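Beta-N-acetylhexosaminidase (Streptomyces plicatus, PDB 1JAK) hydrolyses terminal N-acetylhexosamine residues as a family 20 glycoside hydrolase, probably by substrate-assisted catalysis, and is inhibited by a GalNAc-isofagomine. Local coordinates at residues G61-D66 against T125-L130; L88-G93 against A117-G122; S285-D290 against V330-R335; Y424-A429 against R441-P446. All blocks are in the same frame, centred on the assembly; numbering follows the deposited sequence.

Interaction 1. Residues G61-D66 against T125-L130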
# COMPACT_ATOMS: atom_id res chain seq x y z
N GLY A 61 19.16 9.36 -6.19
CA GLY A 61 19.45 10.37 -7.19
C GLY A 61 19.03 9.89 -8.57
O GLY A 61 18.40 10.63 -9.33
N ASP A 62 19.39 8.66 -8.90
CA ASP A 62 19.03 8.10 -10.20
C ASP A 62 17.51 8.00 -10.33
O ASP A 62 16.96 8.21 -11.41
CB ASP A 62 19.64 6.71 -10.40
CG ASP A 62 21.15 6.73 -10.48
OD1 ASP A 62 21.72 7.73 -10.97
OD2 ASP A 62 21.78 5.73 -10.06
N TYR A 63 16.85 7.66 -9.23
CA TYR A 63 15.40 7.55 -9.22
C TYR A 63 14.77 8.89 -9.58
O TYR A 63 13.84 8.97 -10.39
CB TYR A 63 14.91 7.11 -7.84
CG TYR A 63 13.41 7.16 -7.67
CD1 TYR A 63 12.60 6.15 -8.19
CD2 TYR A 63 12.80 8.22 -7.01
CE1 TYR A 63 11.21 6.20 -8.04
CE2 TYR A 63 11.42 8.28 -6.87
CZ TYR A 63 10.63 7.27 -7.38
OH TYR A 63 9.27 7.33 -7.23
N LEU A 64 15.28 9.95 -8.97
CA LEU A 64 14.78 11.29 -9.22
C LEU A 64 15.04 11.72 -10.66
O LEU A 64 14.15 12.24 -11.34
CB LEU A 64 15.44 12.29 -8.26
CG LEU A 64 15.15 13.77 -8.54
CD1 LEU A 64 13.65 14.03 -8.45
CD2 LEU A 64 15.90 14.64 -7.54
N ALA A 65 16.27 11.50 -11.13
CA ALA A 65 16.63 11.87 -12.50
C ALA A 65 15.68 11.19 -13.49
O ALA A 65 15.20 11.82 -14.43
CB ALA A 65 18.07 11.48 -12.79
N ASP A 66 15.43 9.90 -13.27
CA ASP A 66 14.53 9.15 -14.15
C ASP A 66 13.12 9.75 -14.17
O ASP A 66 12.45 9.73 -15.20
CB ASP A 66 14.46 7.68 -13.73
CG ASP A 66 15.72 6.90 -14.08
OD1 ASP A 66 16.52 7.40 -14.90
OD2 ASP A 66 15.90 5.79 -13.54
N THR A 125 7.66 14.56 -2.33
CA THR A 125 7.12 15.88 -2.07
C THR A 125 7.54 16.81 -3.21
O THR A 125 6.74 17.59 -3.72
CB THR A 125 7.65 16.43 -0.74
OG1 THR A 125 7.04 15.69 0.33
CG2 THR A 125 7.31 17.91 -0.59
N LEU A 126 8.81 16.70 -3.61
CA LEU A 126 9.33 17.54 -4.69
C LEU A 126 8.53 17.40 -5.98
O LEU A 126 8.25 18.39 -6.66
CB LEU A 126 10.80 17.20 -4.95
CG LEU A 126 11.49 17.95 -6.10
CD1 LEU A 126 11.45 19.46 -5.84
CD2 LEU A 126 12.93 17.47 -6.22
N ARG A 127 8.15 16.17 -6.34
CA ARG A 127 7.41 15.97 -7.58
C ARG A 127 6.02 16.61 -7.54
O ARG A 127 5.40 16.82 -8.58
CB ARG A 127 7.32 14.48 -7.92
CG ARG A 127 6.58 13.63 -6.92
CD ARG A 127 6.85 12.14 -7.15
NE ARG A 127 6.41 11.66 -8.46
CZ ARG A 127 6.27 10.37 -8.77
NH1 ARG A 127 6.53 9.44 -7.86
NH2 ARG A 127 5.85 10.01 -9.98
N GLN A 128 5.53 16.93 -6.34
CA GLN A 128 4.23 17.58 -6.21
C GLN A 128 4.39 19.10 -6.21
O GLN A 128 3.45 19.83 -6.53
CB GLN A 128 3.51 17.10 -4.94
CG GLN A 128 2.88 15.72 -5.10
CD GLN A 128 2.02 15.32 -3.91
OE1 GLN A 128 1.27 16.13 -3.38
NE2 GLN A 128 2.12 14.06 -3.51
N LEU A 129 5.58 19.58 -5.86
CA LEU A 129 5.85 21.01 -5.86
C LEU A 129 6.06 21.47 -7.30
O LEU A 129 5.75 22.60 -7.67
CB LEU A 129 7.08 21.33 -5.01
CG LEU A 129 6.91 21.03 -3.51
CD1 LEU A 129 8.21 21.26 -2.78
CD2 LEU A 129 5.80 21.92 -2.94
N LEU A 130 6.60 20.57 -8.13
CA LEU A 130 6.81 20.87 -9.54
C LEU A 130 5.44 20.86 -10.21
O LEU A 130 4.48 20.31 -9.65
CB LEU A 130 7.73 19.81 -10.17
CG LEU A 130 9.20 19.93 -9.77
CD1 LEU A 130 9.96 18.67 -10.18
CD2 LEU A 130 9.81 21.16 -10.44
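Leu64 and Leu126 join segments 61-66 and 125-130 of two helices, whose nearest backbone approach is Leu64 CA to Arg127 CA, 8.9 Å. At that spacing the backbones do not meet; side chains bridge the gap. Two pairs do so, one apolar and one polar.

The apolar pair is Leu64 and Leu126. Leu64 CD1 lies 4.2 Å from Leu126 CD2, and the two side chains cross at about a right angle. Both leucines hold CG anti to the backbone N. Each reaches across with one methyl branch. Both residues are buried, and Leu126 also packs on Val146 of strand 145-153.

The polar pair is Tyr63 and Arg127. Tyr63 OH comes within 3.5 Å of Arg127 NH1, but the two are not hydrogen-bonded. The hydroxyl approaches the guanidinium obliquely, and the ring and guanidinium planes are 79° apart. The Arg127 chain is bent about its CG-CD bond (chi3 -62°), so it turns back to the CB side before NH1 reaches the phenol oxygen. Gln124, one helical turn before Gln128, serves both groups: its OE1 accepts from Arg127 NH1, and its NE2 is hydrogen-bonded to Tyr63 OH. The Tyr63 ring also meets that of Phe120.

Here helix 55-72 packs on helix 116-129 in the non-catalytic domain 2 of the family. The leucines provide a small buried dispersion contact. At the partly exposed side, a single glutamine amide uses its two ends to hold the phenol and the guanidinium next to each other. The chemistry is therefore divided: direct apolar contact inside, and polar groups joined through a third side chain farther out.

Interaction 2. Residues L88-G93 against A117-G122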
# COMPACT_ATOMS: atom_id res chain seq x y z
N LEU A 88 20.84 15.92 -2.56
CA LEU A 88 20.26 14.92 -1.68
C LEU A 88 21.38 14.57 -0.71
O LEU A 88 22.42 14.05 -1.11
CB LEU A 88 19.85 13.68 -2.48
CG LEU A 88 18.95 13.93 -3.69
CD1 LEU A 88 18.56 12.60 -4.33
CD2 LEU A 88 17.70 14.69 -3.26
N ARG A 89 21.18 14.89 0.57
CA ARG A 89 22.23 14.62 1.55
C ARG A 89 21.78 13.88 2.79
O ARG A 89 20.71 14.15 3.34
CB ARG A 89 22.91 15.93 1.95
CG ARG A 89 21.96 17.02 2.42
CD ARG A 89 22.68 18.36 2.52
NE ARG A 89 23.71 18.36 3.56
CZ ARG A 89 23.45 18.44 4.86
NH1 ARG A 89 22.19 18.52 5.28
NH2 ARG A 89 24.44 18.43 5.74
N LEU A 90 22.61 12.94 3.22
CA LEU A 90 22.35 12.15 4.41
C LEU A 90 23.14 12.78 5.54
O LEU A 90 24.36 12.94 5.44
CB LEU A 90 22.79 10.70 4.20
CG LEU A 90 22.04 9.93 3.12
CD1 LEU A 90 22.71 8.59 2.88
CD2 LEU A 90 20.59 9.75 3.54
N ALA A 91 22.45 13.15 6.61
CA ALA A 91 23.10 13.76 7.76
C ALA A 91 22.25 13.59 9.01
O ALA A 91 21.10 13.16 8.93
CB ALA A 91 23.32 15.24 7.49
N GLY A 92 22.83 13.92 10.15
CA GLY A 92 22.09 13.81 11.40
C GLY A 92 20.97 14.83 11.39
O GLY A 92 21.03 15.82 10.67
N GLY A 93 19.94 14.58 12.20
CA GLY A 93 18.82 15.50 12.25
C GLY A 93 17.63 14.83 12.89
O GLY A 93 17.62 13.61 13.03
N ALA A 117 15.42 6.31 2.78
CA ALA A 117 13.96 6.34 2.75
C ALA A 117 13.47 7.77 2.92
O ALA A 117 12.47 8.17 2.34
CB ALA A 117 13.38 5.45 3.84
N GLY A 118 14.19 8.54 3.73
CA GLY A 118 13.82 9.92 3.96
C GLY A 118 14.03 10.76 2.71
O GLY A 118 13.19 11.60 2.36
N LEU A 119 15.15 10.54 2.04
CA LEU A 119 15.44 11.26 0.80
C LEU A 119 14.36 10.92 -0.22
O LEU A 119 13.87 11.78 -0.94
CB LEU A 119 16.81 10.85 0.25
CG LEU A 119 18.04 11.19 1.10
CD1 LEU A 119 19.29 10.70 0.39
CD2 LEU A 119 18.11 12.69 1.33
N PHE A 120 14.00 9.64 -0.27
CA PHE A 120 12.99 9.16 -1.20
C PHE A 120 11.65 9.86 -0.95
O PHE A 120 10.98 10.29 -1.89
CB PHE A 120 12.82 7.64 -1.04
CG PHE A 120 11.99 7.01 -2.11
CD1 PHE A 120 12.53 6.73 -3.37
CD2 PHE A 120 10.65 6.68 -1.87
CE1 PHE A 120 11.75 6.13 -4.36
CE2 PHE A 120 9.87 6.08 -2.86
CZ PHE A 120 10.42 5.80 -4.10
N HIS A 121 11.27 9.98 0.31
CA HIS A 121 10.03 10.65 0.66
C HIS A 121 10.12 12.13 0.29
O HIS A 121 9.13 12.73 -0.14
CB HIS A 121 9.74 10.46 2.15
CG HIS A 121 9.44 9.04 2.51
ND1 HIS A 121 9.66 8.53 3.77
CD2 HIS A 121 8.96 8.01 1.77
CE1 HIS A 121 9.32 7.25 3.80
NE2 HIS A 121 8.90 6.91 2.59
N GLY A 122 11.30 12.72 0.45
CA GLY A 122 11.47 14.12 0.10
C GLY A 122 11.24 14.29 -1.39
O GLY A 122 10.68 15.30 -1.84
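Leu119 of helix 117-122 reaches strand 88-90 and touches three successive residues there. The contacts are of two kinds.

The first is apolar packing between leucines. Leu119 CD1 sits 3.5 Å from Leu90 CD2, which is close for two methyls. Leu90 CD2 also approaches Leu119 CG, at 3.8 Å, and the two side chains cross at about a right angle. Two residues earlier, Leu88 CB lies 4.2 Å from Leu119 CD1. One methyl thus serves both leucines of the strand.

The second kind is methyl against backbone. Leu119 CD2 rests 3.6 Å from Arg89 O, while Arg89 CB points away from the helix and its NH1 is hydrogen-bonded to Thr112 OG1. Leu119 holds CG anti to its carbonyl carbon (chi1 -64°), which aims CG at the strand; CD1 then meets the leucines and CD2 the Arg89 carbonyl.

An alanine at Leu119 would keep neither methyl, and is likely to open a gap between the helix and the strand beside Leu88 and Leu90.

The strand and helix axes approach to 9.0 Å and run nearly antiparallel, at 153°. This is a helix laid on one face of the mixed sheet of domain 2. Leu119 also packs on Ile111 and Ala113 of the adjacent strand 108-113. Val60 of helix 55-72 touches both Leu88 and Leu119, so two helices share this part of the sheet face.

Interaction 3. Residues S285-D290 against V330-R335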
# COMPACT_ATOMS: atom_id res chain seq x y z
N SER A 285 -15.24 -21.78 1.75
CA SER A 285 -14.13 -22.72 1.76
C SER A 285 -13.44 -22.84 3.11
O SER A 285 -13.44 -21.91 3.92
CB SER A 285 -13.10 -22.29 0.72
OG SER A 285 -12.66 -20.97 0.99
N SER A 286 -12.84 -24.00 3.35
CA SER A 286 -12.12 -24.22 4.60
C SER A 286 -11.13 -25.38 4.54
O SER A 286 -11.42 -26.43 3.98
CB SER A 286 -13.10 -24.49 5.75
OG SER A 286 -12.38 -24.73 6.96
N LEU A 287 -9.95 -25.16 5.11
CA LEU A 287 -8.96 -26.23 5.18
C LEU A 287 -9.59 -27.18 6.19
O LEU A 287 -10.45 -26.76 6.97
CB LEU A 287 -7.63 -25.71 5.72
CG LEU A 287 -6.89 -24.70 4.85
CD1 LEU A 287 -5.61 -24.27 5.54
CD2 LEU A 287 -6.60 -25.32 3.50
N CYS A 288 -9.18 -28.44 6.19
CA CYS A 288 -9.76 -29.38 7.14
C CYS A 288 -8.94 -29.37 8.42
O CYS A 288 -7.86 -29.96 8.50
CB CYS A 288 -9.84 -30.79 6.54
SG CYS A 288 -11.09 -31.76 7.45
N VAL A 289 -9.46 -28.68 9.43
CA VAL A 289 -8.77 -28.53 10.71
C VAL A 289 -8.45 -29.85 11.41
O VAL A 289 -7.44 -29.95 12.10
CB VAL A 289 -9.60 -27.63 11.67
CG1 VAL A 289 -8.90 -27.52 13.02
CG2 VAL A 289 -9.76 -26.25 11.06
N ASP A 290 -9.29 -30.86 11.21
CA ASP A 290 -9.08 -32.16 11.86
C ASP A 290 -8.16 -33.13 11.12
O ASP A 290 -8.09 -34.30 11.49
CB ASP A 290 -10.42 -32.86 12.10
CG ASP A 290 -11.34 -32.06 12.99
OD1 ASP A 290 -10.88 -31.54 14.02
OD2 ASP A 290 -12.55 -31.96 12.65
N VAL A 330 -10.28 -21.43 16.27
CA VAL A 330 -9.38 -21.12 17.37
C VAL A 330 -8.27 -22.16 17.47
O VAL A 330 -7.10 -21.82 17.62
CB VAL A 330 -10.14 -21.05 18.72
CG1 VAL A 330 -9.17 -20.79 19.86
CG2 VAL A 330 -11.18 -19.94 18.67
N ALA A 331 -8.63 -23.44 17.38
CA ALA A 331 -7.64 -24.51 17.44
C ALA A 331 -6.64 -24.37 16.30
O ALA A 331 -5.43 -24.51 16.51
CB ALA A 331 -8.33 -25.87 17.37
N PHE A 332 -7.14 -24.09 15.11
CA PHE A 332 -6.29 -23.93 13.93
C PHE A 332 -5.28 -22.81 14.12
O PHE A 332 -4.08 -22.99 13.88
CB PHE A 332 -7.15 -23.62 12.70
CG PHE A 332 -6.35 -23.44 11.43
CD1 PHE A 332 -5.93 -24.54 10.69
CD2 PHE A 332 -6.01 -22.17 10.99
CE1 PHE A 332 -5.19 -24.38 9.52
CE2 PHE A 332 -5.27 -21.99 9.82
CZ PHE A 332 -4.85 -23.10 9.08
N MET A 333 -5.75 -21.64 14.54
CA MET A 333 -4.87 -20.50 14.74
C MET A 333 -3.86 -20.74 15.86
O MET A 333 -2.73 -20.24 15.79
CB MET A 333 -5.68 -19.24 15.01
CG MET A 333 -6.42 -18.75 13.77
SD MET A 333 -5.28 -18.50 12.38
CE MET A 333 -6.26 -17.39 11.33
N LYS A 334 -4.24 -21.50 16.88
CA LYS A 334 -3.33 -21.79 17.98
C LYS A 334 -2.17 -22.63 17.44
O LYS A 334 -1.01 -22.45 17.85
CB LYS A 334 -4.07 -22.57 19.07
CG LYS A 334 -3.19 -23.00 20.25
CD LYS A 334 -2.80 -21.81 21.12
CE LYS A 334 -2.00 -22.26 22.33
NZ LYS A 334 -1.76 -21.14 23.29
N ARG A 335 -2.48 -23.52 16.51
CA ARG A 335 -1.49 -24.41 15.91
C ARG A 335 -0.62 -23.77 14.83
O ARG A 335 0.58 -24.06 14.75
CB ARG A 335 -2.20 -25.63 15.32
CG ARG A 335 -2.95 -26.46 16.34
CD ARG A 335 -3.93 -27.42 15.67
NE ARG A 335 -4.66 -28.21 16.65
CZ ARG A 335 -5.74 -28.94 16.37
NH1 ARG A 335 -6.22 -28.97 15.13
NH2 ARG A 335 -6.35 -29.63 17.32
O HOH W 1 -8.56 -31.21 15.28
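Val289 and Phe332 join a loop of the catalytic (beta/alpha)8 barrel to helix 326-342. Their CA atoms are 6.1 Å apart. The loop lies before helix 292-307 and is tied by the disulfide between Cys288 and Cys269.

Phe332 can be followed outward from its helix. Its CB lies 4.1 Å from Val289 CG2. CG is anti to the backbone N (chi1 -180°), and the ring extends past the valine toward Leu287. Farther out, CE1 is 4.0 Å from Leu287 CD1. At the far end, CZ meets the same methyl at 3.8 Å. Both aliphatic groups approach the ring obliquely. Pro254 and Thr294 also touch Phe332, so the ring fills a buried site between the loop and two helices.

Val289 splits its methyls between two partners. CG2 goes to Phe332, while CG1 lies 3.7 Å from Arg335 NH1. Arg335 runs extended from CG to NE and stretches its guanidinium over Ala331 CB, which lies beneath the centre of one face. Arg335 NH1 is hydrogen-bonded to Tyr295 OH, which also bonds Val289 O.

Asp290 and Arg335 are opposite in charge but are not in direct ionic contact. A water links them: it donates to Asp290 OD1 at 2.7 Å and accepts from Arg335 NH1 at 3.2 Å, in the guanidinium plane.

Interaction 4. Residues Y424-A429 against R441-P446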
# COMPACT_ATOMS: atom_id res chain seq x y z
N TYR A 424 -11.66 9.79 4.03
CA TYR A 424 -10.65 10.63 4.66
C TYR A 424 -10.97 11.18 6.04
O TYR A 424 -10.09 11.28 6.90
CB TYR A 424 -10.36 11.83 3.74
CG TYR A 424 -9.45 12.89 4.32
CD1 TYR A 424 -8.06 12.75 4.29
CD2 TYR A 424 -9.98 14.04 4.92
CE1 TYR A 424 -7.22 13.72 4.83
CE2 TYR A 424 -9.14 15.02 5.47
CZ TYR A 424 -7.77 14.85 5.42
OH TYR A 424 -6.93 15.82 5.93
N ASP A 425 -12.23 11.53 6.25
CA ASP A 425 -12.67 12.18 7.48
C ASP A 425 -12.77 11.40 8.79
O ASP A 425 -13.86 11.26 9.35
CB ASP A 425 -13.99 12.90 7.20
CG ASP A 425 -14.10 14.21 7.94
OD1 ASP A 425 -13.11 14.63 8.59
OD2 ASP A 425 -15.18 14.83 7.87
N TRP A 426 -11.64 10.91 9.28
CA TRP A 426 -11.59 10.20 10.56
C TRP A 426 -10.18 10.25 11.15
O TRP A 426 -9.23 10.64 10.46
CB TRP A 426 -12.09 8.75 10.43
CG TRP A 426 -11.39 7.90 9.40
CD1 TRP A 426 -11.49 8.00 8.04
CD2 TRP A 426 -10.52 6.79 9.66
NE1 TRP A 426 -10.74 7.02 7.44
CE2 TRP A 426 -10.13 6.27 8.41
CE3 TRP A 426 -10.03 6.19 10.83
CZ2 TRP A 426 -9.27 5.17 8.29
CZ3 TRP A 426 -9.17 5.10 10.71
CH2 TRP A 426 -8.80 4.60 9.44
N ASP A 427 -10.06 9.88 12.42
CA ASP A 427 -8.78 9.91 13.12
C ASP A 427 -8.42 8.52 13.65
O ASP A 427 -9.11 7.98 14.52
CB ASP A 427 -8.88 10.90 14.29
CG ASP A 427 -7.59 11.02 15.09
OD1 ASP A 427 -6.60 10.32 14.79
OD2 ASP A 427 -7.58 11.83 16.05
N PRO A 428 -7.35 7.91 13.12
CA PRO A 428 -6.94 6.57 13.56
C PRO A 428 -6.77 6.43 15.08
O PRO A 428 -7.06 5.38 15.65
CB PRO A 428 -5.63 6.34 12.82
CG PRO A 428 -5.84 7.09 11.54
CD PRO A 428 -6.49 8.38 12.01
N ALA A 429 -6.30 7.50 15.72
CA ALA A 429 -6.06 7.48 17.17
C ALA A 429 -7.29 7.34 18.05
O ALA A 429 -7.21 6.79 19.15
CB ALA A 429 -5.29 8.74 17.57
N ARG A 441 -0.85 0.89 15.01
CA ARG A 441 0.40 0.89 14.26
C ARG A 441 0.29 1.73 12.99
O ARG A 441 1.29 2.25 12.50
CB ARG A 441 0.79 -0.54 13.87
CG ARG A 441 0.98 -1.49 15.04
CD ARG A 441 2.05 -1.00 16.00
NE ARG A 441 2.32 -1.98 17.05
CZ ARG A 441 2.96 -3.13 16.85
NH1 ARG A 441 3.40 -3.45 15.64
NH2 ARG A 441 3.14 -3.97 17.86
N GLY A 442 -0.92 1.85 12.47
CA GLY A 442 -1.11 2.62 11.27
C GLY A 442 -2.37 2.26 10.52
O GLY A 442 -3.33 1.74 11.10
N VAL A 443 -2.36 2.50 9.21
CA VAL A 443 -3.52 2.25 8.37
C VAL A 443 -3.16 1.53 7.08
O VAL A 443 -1.99 1.43 6.72
CB VAL A 443 -4.19 3.59 7.99
CG1 VAL A 443 -4.56 4.36 9.25
CG2 VAL A 443 -3.24 4.42 7.12
N GLU A 444 -4.18 1.03 6.40
CA GLU A 444 -3.98 0.34 5.13
C GLU A 444 -5.18 0.57 4.23
O GLU A 444 -6.30 0.69 4.70
CB GLU A 444 -3.77 -1.16 5.33
CG GLU A 444 -3.55 -1.91 4.02
CD GLU A 444 -3.06 -3.33 4.21
OE1 GLU A 444 -2.00 -3.52 4.85
OE2 GLU A 444 -3.73 -4.27 3.72
N ALA A 445 -4.92 0.65 2.92
CA ALA A 445 -5.97 0.83 1.93
C ALA A 445 -5.97 -0.39 1.02
O ALA A 445 -5.16 -0.48 0.09
CB ALA A 445 -5.72 2.10 1.11
N PRO A 446 -6.85 -1.36 1.28
CA PRO A 446 -6.90 -2.57 0.45
C PRO A 446 -7.70 -2.39 -0.83
O PRO A 446 -8.75 -1.74 -0.83
CB PRO A 446 -7.56 -3.61 1.36
CG PRO A 446 -7.40 -3.04 2.76
CD PRO A 446 -7.61 -1.57 2.53
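Val443 meets both Trp426 and Pro428 with a single methyl, CG1. Pro428 CG is the nearer, at 3.8 Å, and Trp426 CH2 follows at 4.3 Å.

The valine rotamer places that methyl. CG1 is anti to the carbonyl carbon (chi1 -56°) and points into the angle between the two loop side chains. The Pro428 ring is puckered with CG exo, and this same CG makes the contact. Trp426 has CG between its backbone N and carbonyl carbon (chi1 55°). From there the indole extends to the strand with its six-membered ring leading. The methyl meets the indole obliquely. At the other end of the indole, NE1 donates to Ser423 O, which fixes how the ring is turned.

The loop has local restraints. Asp427 OD1 accepts from Ala429 N at 3.0 Å, an Asx turn spanning Pro428. The donor stands above the carboxylate plane. The same carboxylate forms a salt bridge with Arg156.

The contact packs the loop after helix 420-424 against strand 440-447 of the barrel. Leu392 of the adjacent strand 389-392 touches both Trp426 and Pro428. Helix 465-474 lies alongside, with Leu472 on Trp426 and Val469 on Val443.

In the fold
Interactions 1 and 2 belong to domain 2, and interactions 3 and 4 to the catalytic domain. The first two share helix 116-129, and their centres are 13 Å apart. They touch directly, with Gly61 CA 3.7 Å from Leu88 CD1. Along the chain, interaction 2 falls between the two segments of interaction 1; interactions 3 and 4 follow in turn. Interaction 3 lies on the opposite side of the chain's centre from interactions 1 and 2, about 48 Å from interaction 1 between centres. Interaction 4 lies about 30 Å from interaction 3 between centres. Interactions 1 and 2 together pack two helices on each other and on the domain 2 sheet; 3 and 4 pack loops on a barrel helix and a barrel strand.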